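Local coordinates for glycoside hydrolase 15-related protein (Kribbella flavida, PDB 5Z3E) that hydrolyses the alpha-1,6-glucosidic linkage of isomaltose from its non-reducing end, releasing beta-D-glucose and D-glucose, at residues Glu202-Ser207 and Lys257-Ser262; Gly253-Trp258 and Ala286-Ala291. The protein carries 1 engineered substitution. All coordinates share one frame; numbering follows the deposited sequence.

Contact 1 of 2, residues Glu202-Ser207 and Lys257-Ser262; sequences EHRHVS and KWLGSS
Trp258 lays its indole against the imidazole of His203, and following it outward from CB traces most of this contact. CB itself sits 3.3 Å from Arg204 O and also touches ND1 of His205. Chi1 of 60° puts CG between the backbone N and the carbonyl carbon, and chi2 of 70° turns the indole flat against His203: CG faces CB and CG of that residue, CD1 lies over ND1, and NE1 stands 3.4 Å from NE2, at too poor an angle for a hydrogen bond. The two five-sided rings stack face to face, centroids 3.7 Å apart and planes at 13°. CE2 and CZ2 reach CD2 of His203, while CE3 meets CE1 of His205, whose NE2 is hydrogen-bonded to His200 O; Ser261 CB lies over the opposite indole face, toward its rim. Alongside this aromatic cluster the backbones form a single beta bridge, His205 with Trp258, just where His205 occupies the N-cap position of helix 206-220 and touches Asp195, the predicted proton acceptor. Leu259 N donates to Arg204 O at 2.9 Å, and Val206 N to Lys257 O at 3.1 Å. CD1 of Leu259 lies 3.8 Å from Arg204 NE, while Arg204 NH1 is hydrogen-bonded to Asp190 O.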
ATOM      1  N   GLU A 202       7.820 -15.584   8.939  1.00  7.42           N
ATOM      2  CA  GLU A 202       7.283 -16.934   8.900  1.00  8.14           C
ATOM      3  C   GLU A 202       5.773 -16.984   8.680  1.00  7.05           C
ATOM      4  O   GLU A 202       5.238 -18.068   8.423  1.00  7.31           O
ATOM      5  CB  GLU A 202       7.645 -17.737  10.155  1.00  9.04           C
ATOM      6  CG  GLU A 202       6.846 -17.488  11.395  1.00 10.37           C
ATOM      7  CD  GLU A 202       7.255 -16.322  12.195  1.00 11.63           C
ATOM      8  OE1 GLU A 202       7.846 -15.326  11.699  1.00 12.44           O
ATOM      9  OE2 GLU A 202       6.962 -16.411  13.449  1.00 15.27           O
ATOM     10  N   HIS A 203       5.096 -15.845   8.801  1.00  7.16           N
ATOM     11  CA  HIS A 203       3.662 -15.792   8.725  1.00  7.00           C
ATOM     12  C   HIS A 203       3.167 -15.343   7.353  1.00  6.95           C
ATOM     13  O   HIS A 203       3.940 -14.925   6.496  1.00  7.52           O
ATOM     14  CB  HIS A 203       3.119 -14.928   9.896  1.00  7.33           C
ATOM     15  CG  HIS A 203       3.076 -15.676  11.173  1.00  7.64           C
ATOM     16  ND1 HIS A 203       2.361 -16.843  11.283  1.00  7.92           N
ATOM     17  CD2 HIS A 203       3.643 -15.440  12.383  1.00  8.55           C
ATOM     18  CE1 HIS A 203       2.488 -17.280  12.526  1.00  8.22           C
ATOM     19  NE2 HIS A 203       3.274 -16.460  13.210  1.00  8.70           N
ATOM     20  N   ARG A 204       1.852 -15.490   7.163  1.00  6.99           N
ATOM     21  CA  ARG A 204       1.169 -15.087   5.936  1.00  6.84           C
ATOM     22  C   ARG A 204       0.153 -14.039   6.336  1.00  6.60           C
ATOM     23  O   ARG A 204      -0.803 -14.304   7.073  1.00  7.44           O
ATOM     24  CB  ARG A 204       0.560 -16.288   5.234  1.00  7.50           C
ATOM     25  CG  ARG A 204       1.655 -17.245   4.771  1.00  8.41           C
ATOM     26  CD  ARG A 204       1.222 -18.368   3.911  1.00  8.26           C
ATOM     27  NE  ARG A 204       0.404 -19.330   4.624  1.00  7.20           N
ATOM     28  CZ  ARG A 204      -0.157 -20.362   4.031  1.00  7.22           C
ATOM     29  NH1 ARG A 204       0.036 -20.567   2.730  1.00  8.16           N
ATOM     30  NH2 ARG A 204      -0.916 -21.195   4.716  1.00  7.94           N
ATOM     31  N   HIS A 205       0.428 -12.821   5.902  1.00  6.66           N
ATOM     32  CA  HIS A 205      -0.227 -11.633   6.426  1.00  6.87           C
ATOM     33  C   HIS A 205      -1.435 -11.295   5.586  1.00  6.35           C
ATOM     34  O   HIS A 205      -1.358 -11.264   4.364  1.00  6.87           O
ATOM     35  CB  HIS A 205       0.783 -10.487   6.479  1.00  6.99           C
ATOM     36  CG  HIS A 205       1.946 -10.865   7.300  1.00  7.47           C
ATOM     37  ND1 HIS A 205       1.896 -10.856   8.677  1.00  7.92           N
ATOM     38  CD2 HIS A 205       3.144 -11.366   6.910  1.00  8.03           C
ATOM     39  CE1 HIS A 205       3.053 -11.323   9.098  1.00  8.42           C
ATOM     40  NE2 HIS A 205       3.828 -11.652   8.060  1.00  8.80           N
ATOM     41  N   VAL A 206      -2.571 -11.026   6.225  1.00  6.64           N
ATOM     42  CA  VAL A 206      -3.811 -10.848   5.493  1.00  6.42           C
ATOM     43  C   VAL A 206      -3.775  -9.605   4.599  1.00  6.66           C
ATOM     44  O   VAL A 206      -4.321  -9.672   3.490  1.00  7.07           O
ATOM     45  CB  VAL A 206      -5.009 -10.936   6.451  1.00  6.71           C
ATOM     46  CG1 VAL A 206      -6.317 -10.592   5.767  1.00  7.42           C
ATOM     47  CG2 VAL A 206      -5.084 -12.349   7.021  1.00  7.36           C
ATOM     48  N   SER A 207      -3.116  -8.518   4.995  1.00  6.77           N
ATOM     49  CA  SER A 207      -3.037  -7.378   4.100  1.00  7.18           C
ATOM     50  C   SER A 207      -2.030  -7.582   2.958  1.00  6.89           C
ATOM     51  O   SER A 207      -2.098  -6.858   1.960  1.00  8.34           O
ATOM     52  CB  SER A 207      -2.767  -6.081   4.835  1.00  7.62           C
ATOM     53  OG  SER A 207      -1.492  -6.122   5.437  1.00  7.77           O
ATOM     54  N   LYS A 257      -4.692 -10.142  11.576  0.58  7.16           N
ATOM     55  CA  LYS A 257      -3.426  -9.636  11.111  0.58  7.52           C
ATOM     56  C   LYS A 257      -2.670 -10.630  10.225  0.58  7.10           C
ATOM     57  O   LYS A 257      -2.159 -10.266   9.152  0.58  7.48           O
ATOM     58  CB  LYS A 257      -2.670  -9.245  12.372  0.58  9.00           C
ATOM     59  CG  LYS A 257      -1.307  -8.828  12.233  0.58 10.26           C
ATOM     60  CD  LYS A 257      -0.823  -8.152  13.516  0.58 10.42           C
ATOM     61  CE  LYS A 257       0.586  -7.987  13.431  0.58 12.78           C
ATOM     62  NZ  LYS A 257       0.948  -6.953  12.582  0.58  5.79           N
ATOM     63  N   TRP A 258      -2.565 -11.865  10.657  1.00  7.20           N
ATOM     64  CA  TRP A 258      -1.977 -12.925   9.852  1.00  7.03           C
ATOM     65  C   TRP A 258      -2.793 -14.182  10.062  1.00  6.83           C
ATOM     66  O   TRP A 258      -3.532 -14.336  11.036  1.00  7.38           O
ATOM     67  CB  TRP A 258      -0.480 -13.115  10.125  1.00  7.31           C
ATOM     68  CG  TRP A 258      -0.047 -13.486  11.518  1.00  7.71           C
ATOM     69  CD1 TRP A 258      -0.246 -14.674  12.162  1.00  7.96           C
ATOM     70  CD2 TRP A 258       0.778 -12.698  12.386  1.00  8.61           C
ATOM     71  NE1 TRP A 258       0.400 -14.663  13.375  1.00  8.57           N
ATOM     72  CE2 TRP A 258       1.041 -13.467  13.531  1.00  9.06           C
ATOM     73  CE3 TRP A 258       1.334 -11.436  12.295  1.00 10.78           C
ATOM     74  CZ2 TRP A 258       1.848 -12.999  14.578  1.00 10.90           C
ATOM     75  CZ3 TRP A 258       2.118 -10.972  13.335  1.00 12.94           C
ATOM     76  CH2 TRP A 258       2.365 -11.753  14.457  1.00 13.59           C
ATOM     77  N   LEU A 259      -2.686 -15.108   9.110  1.00  6.78           N
ATOM     78  CA  LEU A 259      -3.429 -16.353   9.232  1.00  6.74           C
ATOM     79  C   LEU A 259      -3.099 -16.998  10.553  1.00  6.95           C
ATOM     80  O   LEU A 259      -1.911 -17.101  10.918  1.00  7.58           O
ATOM     81  CB  LEU A 259      -3.072 -17.309   8.094  1.00  7.04           C
ATOM     82  CG  LEU A 259      -3.279 -16.785   6.670  1.00  7.19           C
ATOM     83  CD1 LEU A 259      -2.936 -17.879   5.697  1.00  7.90           C
ATOM     84  CD2 LEU A 259      -4.698 -16.243   6.430  1.00  7.38           C
ATOM     85  N   GLY A 260      -4.107 -17.440  11.294  1.00  7.22           N
ATOM     86  CA  GLY A 260      -3.866 -18.098  12.554  1.00  8.24           C
ATOM     87  C   GLY A 260      -3.653 -17.170  13.746  1.00  8.66           C
ATOM     88  O   GLY A 260      -3.250 -17.656  14.801  1.00 11.84           O
ATOM     89  N   SER A 261      -3.867 -15.873  13.622  0.60  8.30           N
ATOM     90  CA  SER A 261      -3.805 -14.949  14.746  0.60  8.36           C
ATOM     91  C   SER A 261      -5.202 -14.510  15.112  0.60  7.69           C
ATOM     92  O   SER A 261      -6.155 -14.688  14.345  0.60  9.65           O
ATOM     93  CB  SER A 261      -2.978 -13.693  14.345  0.60  9.62           C
ATOM     94  OG  SER A 261      -3.657 -12.959  13.384  0.60  9.29           O
ATOM     95  N   SER A 262      -5.322 -13.871  16.269  1.00  8.23           N
ATOM     96  CA  SER A 262      -6.582 -13.293  16.711  1.00  8.55           C
ATOM     97  C   SER A 262      -6.635 -11.769  16.603  1.00  9.02           C
ATOM     98  O   SER A 262      -7.731 -11.205  16.630  1.00 10.80           O
ATOM     99  CB  SER A 262      -6.882 -13.712  18.154  1.00  9.50           C
ATOM    100  OG  SER A 262      -5.888 -13.268  19.049  1.00  9.48           O
TER
HETATM  101  O   HOH W   1       0.438 -16.938   9.308  1.00  7.51           O
HETATM  102  O   HOH W   2      -2.409  -7.968   7.699  1.00  9.15           O

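Contact 2 of 2, residues Gly253-Trp258 and Ala286-Ala291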
ATOM      1  N   GLY A 253     -15.717 -12.809  13.401  1.00  9.58           N
ATOM      2  CA  GLY A 253     -16.339 -11.991  12.382  1.00  9.97           C
ATOM      3  C   GLY A 253     -15.458 -10.965  11.699  1.00  8.35           C
ATOM      4  O   GLY A 253     -15.941 -10.292  10.790  1.00  9.01           O
ATOM      5  N   HIS A 254     -14.208 -10.803  12.134  1.00  8.43           N
ATOM      6  CA  HIS A 254     -13.329  -9.802  11.549  1.00  8.10           C
ATOM      7  C   HIS A 254     -12.091 -10.435  10.942  1.00  7.35           C
ATOM      8  O   HIS A 254     -11.629 -11.501  11.373  1.00  7.82           O
ATOM      9  CB  HIS A 254     -12.897  -8.720  12.578  1.00  8.67           C
ATOM     10  CG  HIS A 254     -12.227  -9.258  13.802  1.00  9.13           C
ATOM     11  ND1 HIS A 254     -10.903  -9.651  13.846  1.00  9.31           N
ATOM     12  CD2 HIS A 254     -12.702  -9.465  15.056  1.00 10.13           C
ATOM     13  CE1 HIS A 254     -10.601 -10.066  15.063  1.00  9.99           C
ATOM     14  NE2 HIS A 254     -11.674  -9.979  15.811  1.00 10.33           N
ATOM     15  N   LEU A 255     -11.502  -9.764   9.956  1.00  7.39           N
ATOM     16  CA  LEU A 255     -10.180 -10.153   9.487  1.00  7.25           C
ATOM     17  C   LEU A 255      -9.174 -10.042  10.625  1.00  7.06           C
ATOM     18  O   LEU A 255      -9.349  -9.261  11.572  1.00  7.83           O
ATOM     19  CB  LEU A 255      -9.748  -9.258   8.324  1.00  7.45           C
ATOM     20  CG  LEU A 255     -10.611  -9.350   7.058  1.00  7.52           C
ATOM     21  CD1 LEU A 255     -10.217  -8.270   6.080  1.00  9.40           C
ATOM     22  CD2 LEU A 255     -10.489 -10.702   6.400  1.00  9.00           C
ATOM     23  N   VAL A 256      -8.093 -10.810  10.514  1.00  7.25           N
ATOM     24  CA  VAL A 256      -6.989 -10.782  11.458  1.00  7.47           C
ATOM     25  C   VAL A 256      -5.680 -10.485  10.757  1.00  7.04           C
ATOM     26  O   VAL A 256      -5.556 -10.583   9.537  1.00  7.44           O
ATOM     27  CB  VAL A 256      -6.912 -12.070  12.287  1.00  7.72           C
ATOM     28  CG1 VAL A 256      -8.142 -12.200  13.170  1.00  9.00           C
ATOM     29  CG2 VAL A 256      -6.733 -13.279  11.394  1.00  8.46           C
ATOM     30  N   LYS A 257      -4.692 -10.142  11.576  0.58  7.16           N
ATOM     31  CA  LYS A 257      -3.426  -9.636  11.111  0.58  7.52           C
ATOM     32  C   LYS A 257      -2.670 -10.630  10.225  0.58  7.10           C
ATOM     33  O   LYS A 257      -2.159 -10.266   9.152  0.58  7.48           O
ATOM     34  CB  LYS A 257      -2.670  -9.245  12.372  0.58  9.00           C
ATOM     35  CG  LYS A 257      -1.307  -8.828  12.233  0.58 10.26           C
ATOM     36  CD  LYS A 257      -0.823  -8.152  13.516  0.58 10.42           C
ATOM     37  CE  LYS A 257       0.586  -7.987  13.431  0.58 12.78           C
ATOM     38  NZ  LYS A 257       0.948  -6.953  12.582  0.58  5.79           N
ATOM     39  N   TRP A 258      -2.565 -11.865  10.657  1.00  7.20           N
ATOM     40  CA  TRP A 258      -1.977 -12.925   9.852  1.00  7.03           C
ATOM     41  C   TRP A 258      -2.793 -14.182  10.062  1.00  6.83           C
ATOM     42  O   TRP A 258      -3.532 -14.336  11.036  1.00  7.38           O
ATOM     43  CB  TRP A 258      -0.480 -13.115  10.125  1.00  7.31           C
ATOM     44  CG  TRP A 258      -0.047 -13.486  11.518  1.00  7.71           C
ATOM     45  CD1 TRP A 258      -0.246 -14.674  12.162  1.00  7.96           C
ATOM     46  CD2 TRP A 258       0.778 -12.698  12.386  1.00  8.61           C
ATOM     47  NE1 TRP A 258       0.400 -14.663  13.375  1.00  8.57           N
ATOM     48  CE2 TRP A 258       1.041 -13.467  13.531  1.00  9.06           C
ATOM     49  CE3 TRP A 258       1.334 -11.436  12.295  1.00 10.78           C
ATOM     50  CZ2 TRP A 258       1.848 -12.999  14.578  1.00 10.90           C
ATOM     51  CZ3 TRP A 258       2.118 -10.972  13.335  1.00 12.94           C
ATOM     52  CH2 TRP A 258       2.365 -11.753  14.457  1.00 13.59           C
ATOM     53  N   ALA A 286     -17.592  -4.629   7.914  1.00  8.28           N
ATOM     54  CA  ALA A 286     -18.072  -3.815   9.026  1.00  8.50           C
ATOM     55  C   ALA A 286     -17.356  -4.204  10.311  1.00  8.21           C
ATOM     56  O   ALA A 286     -16.936  -3.340  11.091  1.00  9.15           O
ATOM     57  CB  ALA A 286     -19.576  -3.961   9.151  1.00  9.92           C
ATOM     58  N   MET A 287     -17.236  -5.498  10.571  0.53  8.07           N
ATOM     59  CA  MET A 287     -16.617  -5.945  11.808  0.53  8.37           C
ATOM     60  C   MET A 287     -15.139  -5.604  11.835  0.53  8.25           C
ATOM     61  O   MET A 287     -14.576  -5.306  12.901  0.53  9.29           O
ATOM     62  CB  MET A 287     -16.833  -7.432  11.998  0.53  8.69           C
ATOM     63  CG  MET A 287     -18.314  -7.805  12.296  0.53 11.58           C
ATOM     64  SD  MET A 287     -18.937  -7.305  13.802  0.53 14.77           S
ATOM     65  CE  MET A 287     -17.657  -7.753  14.671  0.53 11.39           C
ATOM     66  N   THR A 288     -14.474  -5.657  10.683  1.00  7.96           N
ATOM     67  CA  THR A 288     -13.067  -5.293  10.604  1.00  7.95           C
ATOM     68  C   THR A 288     -12.851  -3.808  10.827  1.00  7.95           C
ATOM     69  O   THR A 288     -11.954  -3.416  11.578  1.00  8.75           O
ATOM     70  CB  THR A 288     -12.462  -5.748   9.259  1.00  7.98           C
ATOM     71  OG1 THR A 288     -12.598  -7.170   9.140  1.00  8.12           O
ATOM     72  CG2 THR A 288     -10.996  -5.419   9.170  1.00  9.33           C
ATOM     73  N   ARG A 289     -13.672  -2.967  10.193  1.00  8.12           N
ATOM     74  CA  ARG A 289     -13.567  -1.533  10.462  1.00  8.54           C
ATOM     75  C   ARG A 289     -13.778  -1.263  11.947  1.00  8.89           C
ATOM     76  O   ARG A 289     -13.067  -0.453  12.535  1.00  9.95           O
ATOM     77  CB  ARG A 289     -14.567  -0.730   9.636  1.00  9.03           C
ATOM     78  CG  ARG A 289     -14.305  -0.733   8.146  1.00  9.03           C
ATOM     79  CD  ARG A 289     -15.180   0.276   7.402  1.00  9.50           C
ATOM     80  NE  ARG A 289     -16.604   0.075   7.614  1.00 10.14           N
ATOM     81  CZ  ARG A 289     -17.381  -0.694   6.880  1.00 10.31           C
ATOM     82  NH1 ARG A 289     -16.930  -1.309   5.791  1.00 10.63           N
ATOM     83  NH2 ARG A 289     -18.649  -0.878   7.254  1.00 12.90           N
ATOM     84  N   ALA A 290     -14.771  -1.921  12.550  1.00  9.14           N
ATOM     85  CA  ALA A 290     -15.066  -1.700  13.964  1.00 10.30           C
ATOM     86  C   ALA A 290     -13.937  -2.160  14.857  1.00  9.79           C
ATOM     87  O   ALA A 290     -13.624  -1.503  15.866  1.00 10.55           O
ATOM     88  CB  ALA A 290     -16.386  -2.399  14.340  1.00 11.61           C
ATOM     89  N   ALA A 291     -13.323  -3.293  14.528  1.00  9.28           N
ATOM     90  CA  ALA A 291     -12.226  -3.827  15.343  1.00  9.66           C
ATOM     91  C   ALA A 291     -11.000  -2.947  15.259  1.00  9.46           C
ATOM     92  O   ALA A 291     -10.328  -2.686  16.259  1.00 10.21           O
ATOM     93  CB  ALA A 291     -11.922  -5.239  14.935  1.00 10.64           C
TER
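A two-stranded antiparallel hairpin, 250-251 with 254-255, rests its second strand on helix 283-296, and a threonine hydroxyl makes the polar link. Leu255 N donates to OG1 of Thr288 at 2.9 Å, with an N-H...O angle of 162°. That same oxygen is also hydrogen-bonded to Val284 O, one turn back in the helix, so it is gripped by the strand and by its own helix together. Because Thr288 holds OG1 anti to the carbonyl carbon (chi1 -59°), CG2 is placed to touch CB of Leu255, whose CG lies 3.6 Å from OG1. Three residues on from Thr288, CB of Ala291 sits over one face of the His254 imidazole, offset toward the rim and 4.2 Å from CG. The ring's rotation is fixed from within the strand: ND1 donates to Leu255 O at 2.8 Å, the acceptor lying practically in the ring plane although the donor stands well above the carbonyl plane. At the turn, Gly253 O lies 3.2 Å from CB of Met287. Backbone and side chains of the turn and strand thus meet Met287, Thr288 and Ala291, spaced by one and three residues along one helix flank, as in a beta-hairpin packed against an alpha-helix.

In the fold
Both contacts hang on one continuous run of chain: the strand at 254-255 and the loop that follows it, with Lys257 and Trp258 common to the two. In chain order come 202-207, then 253-258 running into 257-262, and finally 286-291 on helix 283-296. The contact centres lie about 12 Å apart on the same side of the chain's centre and touch directly, Val206 CG2 lying 3.1 Å from Val256 O. Contact 1 lies near the active site, whereas contact 2 lies away from the annotated sites. The run 253-262 therefore reaches from the neighbourhood of Asp195 to helix 283-296, linking helices distant in sequence within this largely helical glycoside hydrolase family 15 enzyme.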